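Local atomic coordinates of putative ABC transporter subunit, substrate-binding component (Rhodopseudomonas palustris, PDB entry 4EVQ), a protein that binds 4-hydroxybenzoate and probably hands such lignin-derived benzoates to an ABC transporter for uptake. Residues 149-154 with 234-239; 182-187 with 199-204; 272-277 with 288-293. One frame throughout, in Å; residues are numbered along the deposited sequence.

Contact 1 (149-154 with 234-239); sequences AGLKKA and PLWGPG
Leu-151 and Ala-149 pack against the indole of Trp-236, and the closest approach falls between Leu-151 CD1 and Trp-236 NE1, 3.5 Å apart. The same methyl continues along the five-membered ring, with Leu-151 CD1 3.9 Å from Trp-236 CE2, and Leu-151 CD1 reaches the benzo ring at Trp-236 CZ2, 4.2 Å off. It comes in at a slant, near the nitrogen. Trp-236 reaches it because its CG is turned anti to the carbonyl carbon (chi1 -77°), which sends the ring out of strand 235-238 toward the loop that enters strand 153-159. The meeting of this methyl with the indole is the tight part of the contact.

Away from it the packing thins. Ala-149 CB brushes Trp-236 CZ2 at 4.1 Å, while Leu-151 CD2, the other branch, meets Pro-234 CG at 4.5 Å. Ala-149 and Pro-234 are both exposed and form the solvent side; a glycerol, probably from the crystallisation liquor, lies about 4 Å from the proline side chain and is hydrogen-bonded to Leu-235 N. Gly-150 ends the helix before it in a Schellman motif. Its positive phi (90°) would press a side chain against the carbonyl O of Ala-149, and the turn it makes lets the chain place Ala-149 and Leu-151 against the same indole.

In the fold, the contact joins the loop entering strand 153-159 to the start of strand 235-238, two strands of one sheet that are not neighbours: strand 209-213 runs between them, and Leu-151 also touches Cys-209 from it. Helix 135-148 packs on the contact as well, with Met-146 meeting both Leu-151 and Trp-236, and Ala-145 adding to its cover of the indole.

Contact 2 (182-187 with 199-204); sequences VVKDIT and LAEIAS. With SO4 (sulfate ion), chain E.
A beta-alpha-beta crossover supplies this contact: strand 181-188 leads into helix 196-205, which lies against the sheet so that Lys-184 and Ile-186 meet Glu-201 and Ile-202. The two segments run almost exactly antiparallel (174°), their axes 10.2 Å apart at closest approach. Ile-186 reaches from the strand with CD1 foremost. Ile-186 CD1 lies 4.0 Å from Ile-202 CG1 and 3.7 Å from Glu-201 OE1, so it is held between an apolar side chain and a carboxylate. Glu-201 comes from the opposite direction, its chain extended beyond CG and its CG anti to the backbone N (chi1 -171°), which carries the carboxylate across to the strand.

The chain then continues from the helix into strand 209-213, skipping over 153-159, the inner neighbour of edge strand 181-188. Val-155 of that skipped strand touches both isoleucines and adds to the apolar layer under the helix.

Toward solvent the contact turns polar. Lys-184 crosses Glu-201 at about a right angle, Lys-184 CG lying 3.7 Å from Glu-201 OE2, but bends at chi2 and chi3 carry the ammonium elsewhere: Lys-184 NZ donates a hydrogen bond of 3.0 Å to O2 of a sulfate, probably taken up from the crystallisation liquor. Lys-184 NZ stays 4.6 Å from Glu-201 OE2, too far for direct pairing, though the opposite charges probably still attract. Replacing Glu-201 by alanine is likely to uncover one side of the Ile-186 methyl and leave Lys-184 without this nearby negative charge. One turn on, Ser-204 OG donates to Glu-201 O at 2.7 Å. On the other side of the strand, Asp-185 makes a salt bridge with Lys-172 and a hydrogen bond with Thr-156.

Contact 3 (272-277 with 288-293); sequences QAFVKS and VFAVQG
Segments 272-277 and 288-293, from helices 269-282 and 288-306, come nearest at the CA atoms of Phe-274 and Val-291, 8.6 Å apart, a spacing bridged by one aromatic side chain. Phe-274 fills it. Its CG stands anti to the backbone N (chi1 172°), which points the ring out of its own helix toward the neighbouring one. The far end of the ring does the touching: Phe-274 CE2 lies 3.6 Å from Val-291 CG2, and Phe-274 CZ lies 4.2 Å from Ala-290 CB. The phenylalanine and valine side chains meet at an angle. Beside the methyls, Phe-274 CZ also comes to 4.0 Å from Ala-290 O, so the ring end rests on the helix backbone as well as on its side chains.

Ala-290 offers its CB, and Val-291 one branch, CG2. All three touching residues are buried. Trp-294, one turn further along helix 288-306, meets the phenylalanine ring with its plane inclined by about 55°, and Pro-286, just before that helix, touches it too. Phe-289, the neighbour of Ala-290 in sequence, belongs to the p-hydroxybenzoate pocket and touches the ligand, whereas within 288-293 Phe-274 is met by the next two residues.

Across these two segments the side-chain contacts are apolar, with the Ala-290 carbonyl O merely near the ring; the segments make no hydrogen bond to each other, so close fit and burial probably hold them together here.

Contacts 1 and 2 belong to one sheet: strands 153-159 and 181-188 are neighbours in it, and the contacts touch directly through a probable hydrogen bond from Val-183 N to Ala-154 O, 2.8 Å, with Lys-153 CG packing on Val-183 CG1. Their centres are 13 Å apart. Contact 3 is elsewhere, its centre 28 Å from that of contact 1 and 36 Å from that of contact 2, which lies across the chain's centre from it. Contact 3 lies beside the p-hydroxybenzoate pocket through Phe-289, although the Ala-290 side chain is about 12 Å from the ligand. Nearest atoms of contacts 1 and 3 are about 6 Å apart.

Contact 1 (149-154 with 234-239)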
ATOM      1  N   ALA A 149      -1.632  23.152  -5.313  1.00 19.12           N
ATOM      2  CA  ALA A 149      -1.227  23.380  -6.696  1.00 21.01           C
ATOM      3  C   ALA A 149      -2.174  24.332  -7.452  1.00 21.94           C
ATOM      4  O   ALA A 149      -1.928  24.628  -8.608  1.00 24.10           O
ATOM      5  CB  ALA A 149      -1.098  22.042  -7.475  1.00 21.35           C
ATOM      6  N   GLY A 150      -3.268  24.749  -6.831  1.00 21.22           N
ATOM      7  CA  GLY A 150      -4.190  25.684  -7.461  1.00 21.75           C
ATOM      8  C   GLY A 150      -5.317  25.073  -8.275  1.00 21.49           C
ATOM      9  O   GLY A 150      -6.036  25.776  -8.966  1.00 23.72           O
ATOM     10  N   LEU A 151      -5.513  23.762  -8.150  1.00 20.09           N
ATOM     11  CA  LEU A 151      -6.598  23.091  -8.839  1.00 17.70           C
ATOM     12  C   LEU A 151      -7.925  23.253  -8.117  1.00 18.31           C
ATOM     13  O   LEU A 151      -7.971  23.367  -6.892  1.00 17.25           O
ATOM     14  CB  LEU A 151      -6.253  21.599  -8.936  1.00 15.49           C
ATOM     15  CG  LEU A 151      -5.020  21.362  -9.792  1.00 17.70           C
ATOM     16  CD1 LEU A 151      -4.519  19.976  -9.562  1.00 19.15           C
ATOM     17  CD2 LEU A 151      -5.240  21.606 -11.294  1.00 17.81           C
ATOM     18  N   LYS A 152      -9.013  23.255  -8.881  1.00 17.58           N
ATOM     19  CA  LYS A 152     -10.300  23.696  -8.372  1.00 18.50           C
ATOM     20  C   LYS A 152     -11.502  22.857  -8.793  1.00 16.75           C
ATOM     21  O   LYS A 152     -12.588  23.022  -8.257  1.00 18.18           O
ATOM     22  CB  LYS A 152     -10.586  25.176  -8.839  1.00 21.81           C
ATOM     23  CG  LYS A 152      -9.535  26.250  -8.508  1.00 26.70           C
ATOM     24  CD  LYS A 152     -10.128  27.658  -8.668  1.00 31.18           C
ATOM     25  CE  LYS A 152     -10.910  27.821  -9.988  1.00 34.85           C
ATOM     26  NZ  LYS A 152     -11.633  29.153 -10.116  1.00 37.55           N
ATOM     27  N   LYS A 153     -11.345  21.998  -9.807  1.00 14.94           N
ATOM     28  CA  LYS A 153     -12.505  21.375 -10.439  1.00 15.00           C
ATOM     29  C   LYS A 153     -12.127  19.961 -10.901  1.00 13.33           C
ATOM     30  O   LYS A 153     -11.608  19.779 -11.988  1.00 14.98           O
ATOM     31  CB  LYS A 153     -12.950  22.208 -11.636  1.00 15.02           C
ATOM     32  CG  LYS A 153     -14.197  21.692 -12.348  1.00 16.62           C
ATOM     33  CD  LYS A 153     -14.489  22.509 -13.630  1.00 16.89           C
ATOM     34  CE  LYS A 153     -15.670  21.982 -14.383  1.00 19.43           C
ATOM     35  NZ  LYS A 153     -15.892  22.692 -15.714  1.00 19.93           N
ATOM     36  N   ALA A 154     -12.400  18.964 -10.046  1.00 11.99           N
ATOM     37  CA  ALA A 154     -11.902  17.630 -10.278  1.00 11.73           C
ATOM     38  C   ALA A 154     -12.975  16.665 -10.724  1.00 11.13           C
ATOM     39  O   ALA A 154     -14.153  16.802 -10.364  1.00 12.21           O
ATOM     40  CB  ALA A 154     -11.303  17.071  -8.971  1.00 12.67           C
ATOM     41  N   PRO A 234      -4.527  17.645 -16.504  1.00 13.03           N
ATOM     42  CA  PRO A 234      -3.504  16.919 -15.724  1.00 13.63           C
ATOM     43  C   PRO A 234      -4.097  15.815 -14.878  1.00 10.95           C
ATOM     44  O   PRO A 234      -5.125  15.946 -14.246  1.00 11.71           O
ATOM     45  CB  PRO A 234      -2.925  17.977 -14.821  1.00 14.83           C
ATOM     46  CG  PRO A 234      -3.942  19.024 -14.714  1.00 16.01           C
ATOM     47  CD  PRO A 234      -4.684  19.035 -16.036  1.00 14.83           C
ATOM     48  N   LEU A 235      -3.373  14.699 -14.922  1.00 10.91           N
ATOM     49  CA  LEU A 235      -3.685  13.478 -14.161  1.00  9.46           C
ATOM     50  C   LEU A 235      -2.888  13.440 -12.877  1.00  9.24           C
ATOM     51  O   LEU A 235      -1.667  13.606 -12.857  1.00 10.75           O
ATOM     52  CB  LEU A 235      -3.409  12.285 -15.047  1.00  9.52           C
ATOM     53  CG  LEU A 235      -3.657  10.891 -14.401  1.00  9.25           C
ATOM     54  CD1 LEU A 235      -5.124  10.776 -13.996  1.00 10.03           C
ATOM     55  CD2 LEU A 235      -3.310   9.805 -15.370  1.00  9.98           C
ATOM     56  N   TRP A 236      -3.626  13.150 -11.826  1.00  9.52           N
ATOM     57  CA  TRP A 236      -3.117  12.972 -10.476  1.00  8.68           C
ATOM     58  C   TRP A 236      -3.666  11.691  -9.859  1.00  8.36           C
ATOM     59  O   TRP A 236      -4.693  11.196 -10.256  1.00  8.51           O
ATOM     60  CB  TRP A 236      -3.636  14.107  -9.607  1.00 11.51           C
ATOM     61  CG  TRP A 236      -2.976  15.447  -9.744  1.00 11.71           C
ATOM     62  CD1 TRP A 236      -3.111  16.337 -10.774  1.00 13.21           C
ATOM     63  CD2 TRP A 236      -2.097  16.039  -8.804  1.00 12.21           C
ATOM     64  NE1 TRP A 236      -2.350  17.464 -10.519  1.00 13.97           N
ATOM     65  CE2 TRP A 236      -1.720  17.307  -9.319  1.00 13.44           C
ATOM     66  CE3 TRP A 236      -1.584  15.627  -7.579  1.00 13.06           C
ATOM     67  CZ2 TRP A 236      -0.873  18.156  -8.635  1.00 14.69           C
ATOM     68  CZ3 TRP A 236      -0.722  16.484  -6.910  1.00 13.67           C
ATOM     69  CH2 TRP A 236      -0.409  17.748  -7.427  1.00 13.49           C
ATOM     70  N   GLY A 237      -2.967  11.187  -8.847  1.00  8.64           N
ATOM     71  CA  GLY A 237      -3.527  10.116  -8.034  1.00  8.53           C
ATOM     72  C   GLY A 237      -2.623   9.819  -6.876  1.00  7.23           C
ATOM     73  O   GLY A 237      -1.530  10.331  -6.774  1.00  7.85           O
ATOM     74  N   PRO A 238      -3.092   8.957  -5.979  1.00  7.21           N
ATOM     75  CA  PRO A 238      -2.140   8.330  -5.063  1.00  6.94           C
ATOM     76  C   PRO A 238      -1.094   7.580  -5.864  1.00  7.16           C
ATOM     77  O   PRO A 238      -1.346   7.147  -6.965  1.00  7.88           O
ATOM     78  CB  PRO A 238      -3.026   7.384  -4.251  1.00  8.93           C
ATOM     79  CG  PRO A 238      -4.102   6.952  -5.263  1.00 10.24           C
ATOM     80  CD  PRO A 238      -4.360   8.219  -6.076  1.00  8.25           C
ATOM     81  N   GLY A 239       0.096   7.396  -5.324  1.00  7.43           N
ATOM     82  CA  GLY A 239       1.192   6.869  -6.095  1.00  7.91           C
ATOM     83  C   GLY A 239       1.107   5.450  -6.586  1.00  7.31           C
ATOM     84  O   GLY A 239       1.919   5.061  -7.418  1.00  7.91           O
TER

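Contact 2 (182-187 with 199-204)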
ATOM      1  N   VAL A 182     -15.686  18.815  -6.686  1.00 14.75           N
ATOM      2  CA  VAL A 182     -15.561  17.523  -7.357  1.00 13.78           C
ATOM      3  C   VAL A 182     -16.848  17.393  -8.151  1.00 13.74           C
ATOM      4  O   VAL A 182     -17.940  17.243  -7.597  1.00 15.77           O
ATOM      5  CB  VAL A 182     -15.410  16.395  -6.356  1.00 13.73           C
ATOM      6  CG1 VAL A 182     -15.253  15.087  -7.106  1.00 15.49           C
ATOM      7  CG2 VAL A 182     -14.193  16.654  -5.472  1.00 15.49           C
ATOM      8  N   VAL A 183     -16.730  17.477  -9.474  1.00 12.71           N
ATOM      9  CA  VAL A 183     -17.939  17.551 -10.292  1.00 13.52           C
ATOM     10  C   VAL A 183     -18.543  16.203 -10.672  1.00 14.00           C
ATOM     11  O   VAL A 183     -19.696  16.136 -11.094  1.00 16.13           O
ATOM     12  CB  VAL A 183     -17.749  18.439 -11.522  1.00 17.11           C
ATOM     13  CG1 VAL A 183     -17.392  19.873 -11.080  1.00 18.57           C
ATOM     14  CG2 VAL A 183     -16.753  17.904 -12.494  1.00 17.42           C
ATOM     15  N   LYS A 184     -17.759  15.140 -10.502  1.00 11.76           N
ATOM     16  CA  LYS A 184     -18.243  13.800 -10.783  1.00 11.42           C
ATOM     17  C   LYS A 184     -17.291  12.787 -10.203  1.00 11.07           C
ATOM     18  O   LYS A 184     -16.099  12.985 -10.238  1.00 10.91           O
ATOM     19  CB  LYS A 184     -18.365  13.570 -12.285  1.00 14.39           C
ATOM     20  CG  LYS A 184     -19.210  12.374 -12.695  1.00 14.96           C
ATOM     21  CD  LYS A 184     -20.673  12.615 -12.501  1.00 17.13           C
ATOM     22  CE  LYS A 184     -21.191  13.658 -13.460  1.00 18.38           C
ATOM     23  NZ  LYS A 184     -22.674  13.875 -13.309  1.00 21.12           N
ATOM     24  N   ASP A 185     -17.849  11.696  -9.687  1.00 11.12           N
ATOM     25  CA  ASP A 185     -17.076  10.513  -9.320  1.00 10.02           C
ATOM     26  C   ASP A 185     -17.498   9.385 -10.259  1.00  9.99           C
ATOM     27  O   ASP A 185     -18.650   8.958 -10.222  1.00 12.17           O
ATOM     28  CB  ASP A 185     -17.335  10.117  -7.872  1.00 11.52           C
ATOM     29  CG  ASP A 185     -17.002  11.219  -6.909  1.00 13.10           C
ATOM     30  OD1 ASP A 185     -15.860  11.650  -6.829  1.00 13.41           O
ATOM     31  OD2 ASP A 185     -17.947  11.689  -6.242  1.00 17.66           O
ATOM     32  N   ILE A 186     -16.580   8.932 -11.080  1.00  9.53           N
ATOM     33  CA  ILE A 186     -16.846   7.856 -12.020  1.00  9.53           C
ATOM     34  C   ILE A 186     -16.227   6.571 -11.434  1.00  9.47           C
ATOM     35  O   ILE A 186     -15.084   6.574 -10.943  1.00  8.79           O
ATOM     36  CB  ILE A 186     -16.211   8.155 -13.406  1.00  9.53           C
ATOM     37  CG1 ILE A 186     -16.724   9.485 -13.975  1.00 11.42           C
ATOM     38  CG2 ILE A 186     -16.427   7.014 -14.373  1.00 11.23           C
ATOM     39  CD1 ILE A 186     -16.014   9.968 -15.210  1.00 12.54           C
ATOM     40  N   THR A 187     -16.973   5.477 -11.523  1.00  9.03           N
ATOM     41  CA  THR A 187     -16.444   4.204 -11.144  1.00 10.07           C
ATOM     42  C   THR A 187     -16.528   3.190 -12.279  1.00 10.55           C
ATOM     43  O   THR A 187     -17.361   3.289 -13.206  1.00 11.62           O
ATOM     44  CB  THR A 187     -17.039   3.592  -9.876  1.00 12.10           C
ATOM     45  OG1 THR A 187     -18.413   3.292 -10.060  1.00 14.50           O
ATOM     46  CG2 THR A 187     -16.844   4.523  -8.685  1.00 14.02           C
ATOM     47  N   LEU A 199     -13.188   8.246 -20.079  1.00 10.00           N
ATOM     48  CA  LEU A 199     -12.397   9.326 -20.631  1.00 11.60           C
ATOM     49  C   LEU A 199     -13.238  10.301 -21.464  1.00 11.47           C
ATOM     50  O   LEU A 199     -13.045  11.511 -21.355  1.00 12.52           O
ATOM     51  CB  LEU A 199     -11.246   8.770 -21.438  1.00 11.63           C
ATOM     52  CG  LEU A 199     -10.244   7.949 -20.598  1.00 12.07           C
ATOM     53  CD1 LEU A 199      -9.264   7.235 -21.506  1.00 13.55           C
ATOM     54  CD2 LEU A 199      -9.526   8.740 -19.569  1.00 13.96           C
ATOM     55  N   ALA A 200     -14.209   9.785 -22.217  1.00 10.37           N
ATOM     56  CA  ALA A 200     -15.111  10.667 -22.962  1.00 10.87           C
ATOM     57  C   ALA A 200     -15.972  11.481 -22.014  1.00 10.80           C
ATOM     58  O   ALA A 200     -16.207  12.663 -22.230  1.00 12.48           O
ATOM     59  CB  ALA A 200     -15.991   9.841 -23.888  1.00 12.30           C
ATOM     60  N   GLU A 201     -16.404  10.875 -20.913  1.00 11.23           N
ATOM     61  CA  GLU A 201     -17.170  11.610 -19.920  1.00 10.41           C
ATOM     62  C   GLU A 201     -16.331  12.684 -19.262  1.00 11.66           C
ATOM     63  O   GLU A 201     -16.767  13.812 -19.103  1.00 12.06           O
ATOM     64  CB  GLU A 201     -17.782  10.667 -18.861  1.00 11.23           C
ATOM     65  CG  GLU A 201     -18.759  11.393 -17.952  1.00 12.29           C
ATOM     66  CD  GLU A 201     -19.381  10.546 -16.881  1.00 12.64           C
ATOM     67  OE1 GLU A 201     -19.192   9.315 -16.884  1.00 14.63           O
ATOM     68  OE2 GLU A 201     -20.112  11.133 -16.042  1.00 14.84           O
ATOM     69  N   ILE A 202     -15.108  12.345 -18.876  1.00 11.11           N
ATOM     70  CA  ILE A 202     -14.179  13.340 -18.353  1.00 11.71           C
ATOM     71  C   ILE A 202     -14.024  14.517 -19.303  1.00 12.14           C
ATOM     72  O   ILE A 202     -14.128  15.656 -18.872  1.00 13.10           O
ATOM     73  CB  ILE A 202     -12.817  12.696 -18.096  1.00 12.06           C
ATOM     74  CG1 ILE A 202     -12.897  11.851 -16.808  1.00 12.98           C
ATOM     75  CG2 ILE A 202     -11.706  13.780 -17.927  1.00 13.74           C
ATOM     76  CD1 ILE A 202     -11.772  10.855 -16.658  1.00 13.74           C
ATOM     77  N   ALA A 203     -13.782  14.249 -20.590  1.00 12.30           N
ATOM     78  CA  ALA A 203     -13.659  15.373 -21.540  1.00 12.73           C
ATOM     79  C   ALA A 203     -14.895  16.272 -21.501  1.00 13.83           C
ATOM     80  O   ALA A 203     -14.802  17.507 -21.487  1.00 15.66           O
ATOM     81  CB  ALA A 203     -13.395  14.844 -22.942  1.00 14.05           C
ATOM     82  N   SER A 204     -16.062  15.661 -21.478  1.00 13.38           N
ATOM     83  CA  SER A 204     -17.308  16.421 -21.554  1.00 13.45           C
ATOM     84  C   SER A 204     -17.500  17.297 -20.335  1.00 13.37           C
ATOM     85  O   SER A 204     -18.165  18.329 -20.423  1.00 15.59           O
ATOM     86  CB  SER A 204     -18.514  15.495 -21.712  1.00 14.30           C
ATOM     87  OG  SER A 204     -18.877  14.862 -20.493  1.00 15.45           O
TER
HETATM   88  S   SO4 E 403     -24.735  10.864 -12.668  0.67 29.55           S
HETATM   89  O1  SO4 E 403     -25.024   9.420 -12.699  0.67 30.63           O
HETATM   90  O2  SO4 E 403     -23.725  11.116 -13.711  0.67 27.95           O
HETATM   91  O3  SO4 E 403     -24.274  11.289 -11.352  0.67 30.26           O
HETATM   92  O4  SO4 E 403     -25.964  11.619 -12.971  0.67 30.17           O

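Contact 3 (272-277 with 288-293)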
ATOM      1  N   GLN A 272      19.289   3.429  -0.151  1.00 13.97           N
ATOM      2  CA  GLN A 272      20.341   3.206  -1.109  1.00 16.28           C
ATOM      3  C   GLN A 272      20.745   1.733  -1.111  1.00 15.83           C
ATOM      4  O   GLN A 272      20.964   1.155  -2.157  1.00 16.04           O
ATOM      5  CB  GLN A 272      21.519   4.139  -0.816  1.00 20.42           C
ATOM      6  CG  GLN A 272      21.154   5.612  -1.100  1.00 25.66           C
ATOM      7  CD  GLN A 272      20.545   5.840  -2.480  1.00 30.38           C
ATOM      8  OE1 GLN A 272      21.172   5.562  -3.506  1.00 33.82           O
ATOM      9  NE2 GLN A 272      19.306   6.349  -2.514  1.00 31.28           N
ATOM     10  N   ALA A 273      20.845   1.131   0.070  1.00 15.43           N
ATOM     11  CA  ALA A 273      21.284  -0.247   0.159  1.00 14.90           C
ATOM     12  C   ALA A 273      20.202  -1.205  -0.340  1.00 14.39           C
ATOM     13  O   ALA A 273      20.490  -2.203  -0.982  1.00 14.10           O
ATOM     14  CB  ALA A 273      21.656  -0.573   1.575  1.00 16.62           C
ATOM     15  N   PHE A 274      18.959  -0.889  -0.012  1.00 14.00           N
ATOM     16  CA  PHE A 274      17.833  -1.697  -0.444  1.00 12.57           C
ATOM     17  C   PHE A 274      17.670  -1.694  -1.966  1.00 12.97           C
ATOM     18  O   PHE A 274      17.476  -2.733  -2.570  1.00 12.35           O
ATOM     19  CB  PHE A 274      16.575  -1.121   0.234  1.00 12.06           C
ATOM     20  CG  PHE A 274      15.280  -1.714  -0.257  1.00 10.70           C
ATOM     21  CD1 PHE A 274      14.943  -3.014   0.004  1.00 11.98           C
ATOM     22  CD2 PHE A 274      14.371  -0.910  -0.920  1.00 11.56           C
ATOM     23  CE1 PHE A 274      13.749  -3.542  -0.455  1.00 12.97           C
ATOM     24  CE2 PHE A 274      13.169  -1.406  -1.358  1.00 12.64           C
ATOM     25  CZ  PHE A 274      12.855  -2.719  -1.117  1.00 12.85           C
ATOM     26  N   VAL A 275      17.723  -0.513  -2.565  1.00 12.75           N
ATOM     27  CA  VAL A 275      17.576  -0.424  -4.015  1.00 12.29           C
ATOM     28  C   VAL A 275      18.687  -1.227  -4.654  1.00 12.73           C
ATOM     29  O   VAL A 275      18.436  -1.997  -5.580  1.00 12.19           O
ATOM     30  CB  VAL A 275      17.594   1.021  -4.499  1.00 12.08           C
ATOM     31  CG1 VAL A 275      17.753   1.116  -6.023  1.00 14.29           C
ATOM     32  CG2 VAL A 275      16.312   1.714  -4.057  1.00 11.95           C
ATOM     33  N   LYS A 276      19.920  -1.082  -4.158  1.00 13.21           N
ATOM     34  CA  LYS A 276      21.055  -1.829  -4.746  1.00 14.72           C
ATOM     35  C   LYS A 276      20.844  -3.339  -4.655  1.00 14.62           C
ATOM     36  O   LYS A 276      21.035  -4.074  -5.635  1.00 15.73           O
ATOM     37  CB  LYS A 276      22.370  -1.413  -4.070  1.00 16.27           C
ATOM     38  CG  LYS A 276      23.619  -2.118  -4.636  1.00 21.00           C
ATOM     39  CD  LYS A 276      24.899  -1.493  -4.089  1.00 24.09           C
ATOM     40  CE  LYS A 276      26.138  -2.312  -4.469  1.00 27.80           C
ATOM     41  NZ  LYS A 276      27.340  -1.855  -3.719  1.00 31.15           N
ATOM     42  N   SER A 277      20.442  -3.800  -3.474  0.55 14.28           N
ATOM     43  CA  SER A 277      20.219  -5.232  -3.230  0.55 14.24           C
ATOM     44  C   SER A 277      19.055  -5.785  -4.038  0.55 14.23           C
ATOM     45  O   SER A 277      19.095  -6.914  -4.524  0.55 14.19           O
ATOM     46  CB  SER A 277      19.942  -5.474  -1.735  0.55 16.31           C
ATOM     47  OG  SER A 277      21.120  -5.334  -0.965  0.55 17.58           O
ATOM     48  N   VAL A 288       6.877   0.743  -4.117  1.00  6.54           N
ATOM     49  CA  VAL A 288       6.349   0.904  -2.749  1.00  5.94           C
ATOM     50  C   VAL A 288       5.919  -0.418  -2.166  1.00  6.47           C
ATOM     51  O   VAL A 288       6.011  -0.605  -0.945  1.00  6.80           O
ATOM     52  CB  VAL A 288       5.196   1.955  -2.723  1.00  7.15           C
ATOM     53  CG1 VAL A 288       3.950   1.467  -3.450  1.00  7.20           C
ATOM     54  CG2 VAL A 288       4.892   2.408  -1.283  1.00  7.98           C
ATOM     55  N   PHE A 289       5.410  -1.341  -2.983  1.00  6.73           N
ATOM     56  CA  PHE A 289       4.941  -2.621  -2.490  1.00  6.45           C
ATOM     57  C   PHE A 289       6.095  -3.428  -1.978  1.00  6.43           C
ATOM     58  O   PHE A 289       6.008  -4.061  -0.888  1.00  7.15           O
ATOM     59  CB  PHE A 289       4.154  -3.316  -3.612  1.00  7.54           C
ATOM     60  CG  PHE A 289       3.106  -2.423  -4.214  1.00  7.42           C
ATOM     61  CD1 PHE A 289       1.979  -2.087  -3.512  1.00  7.85           C
ATOM     62  CD2 PHE A 289       3.246  -1.937  -5.501  1.00  6.98           C
ATOM     63  CE1 PHE A 289       1.032  -1.215  -4.032  1.00  6.89           C
ATOM     64  CE2 PHE A 289       2.316  -1.115  -6.059  1.00  7.57           C
ATOM     65  CZ  PHE A 289       1.218  -0.738  -5.334  1.00  7.83           C
ATOM     66  N   ALA A 290       7.214  -3.428  -2.698  1.00  7.17           N
ATOM     67  CA  ALA A 290       8.423  -4.081  -2.201  1.00  7.93           C
ATOM     68  C   ALA A 290       8.924  -3.473  -0.904  1.00  7.37           C
ATOM     69  O   ALA A 290       9.333  -4.215   0.005  1.00  8.04           O
ATOM     70  CB  ALA A 290       9.499  -4.039  -3.244  1.00  9.30           C
ATOM     71  N   VAL A 291       8.871  -2.151  -0.763  1.00  7.27           N
ATOM     72  CA  VAL A 291       9.262  -1.506   0.468  1.00  7.48           C
ATOM     73  C   VAL A 291       8.389  -1.965   1.603  1.00  7.16           C
ATOM     74  O   VAL A 291       8.879  -2.210   2.728  1.00  8.16           O
ATOM     75  CB  VAL A 291       9.156   0.015   0.326  1.00  8.20           C
ATOM     76  CG1 VAL A 291       9.380   0.728   1.649  1.00  9.19           C
ATOM     77  CG2 VAL A 291      10.159   0.546  -0.689  1.00  9.11           C
ATOM     78  N   GLN A 292       7.085  -2.032   1.397  1.00  6.54           N
ATOM     79  CA  GLN A 292       6.149  -2.424   2.416  1.00  7.00           C
ATOM     80  C   GLN A 292       6.389  -3.863   2.869  1.00  7.89           C
ATOM     81  O   GLN A 292       6.242  -4.163   4.060  1.00  8.93           O
ATOM     82  CB  GLN A 292       4.700  -2.213   1.947  1.00  7.62           C
ATOM     83  CG  GLN A 292       4.365  -0.729   1.798  1.00  7.12           C
ATOM     84  CD  GLN A 292       3.091  -0.418   1.031  1.00  7.14           C
ATOM     85  OE1 GLN A 292       2.691   0.723   0.966  1.00  6.87           O
ATOM     86  NE2 GLN A 292       2.454  -1.429   0.459  1.00  6.86           N
ATOM     87  N   GLY A 293       6.772  -4.739   1.972  1.00  7.89           N
ATOM     88  CA  GLY A 293       7.138  -6.116   2.321  1.00  7.49           C
ATOM     89  C   GLY A 293       8.429  -6.178   3.086  1.00  8.04           C
ATOM     90  O   GLY A 293       8.544  -6.909   4.086  1.00  8.30           O
TER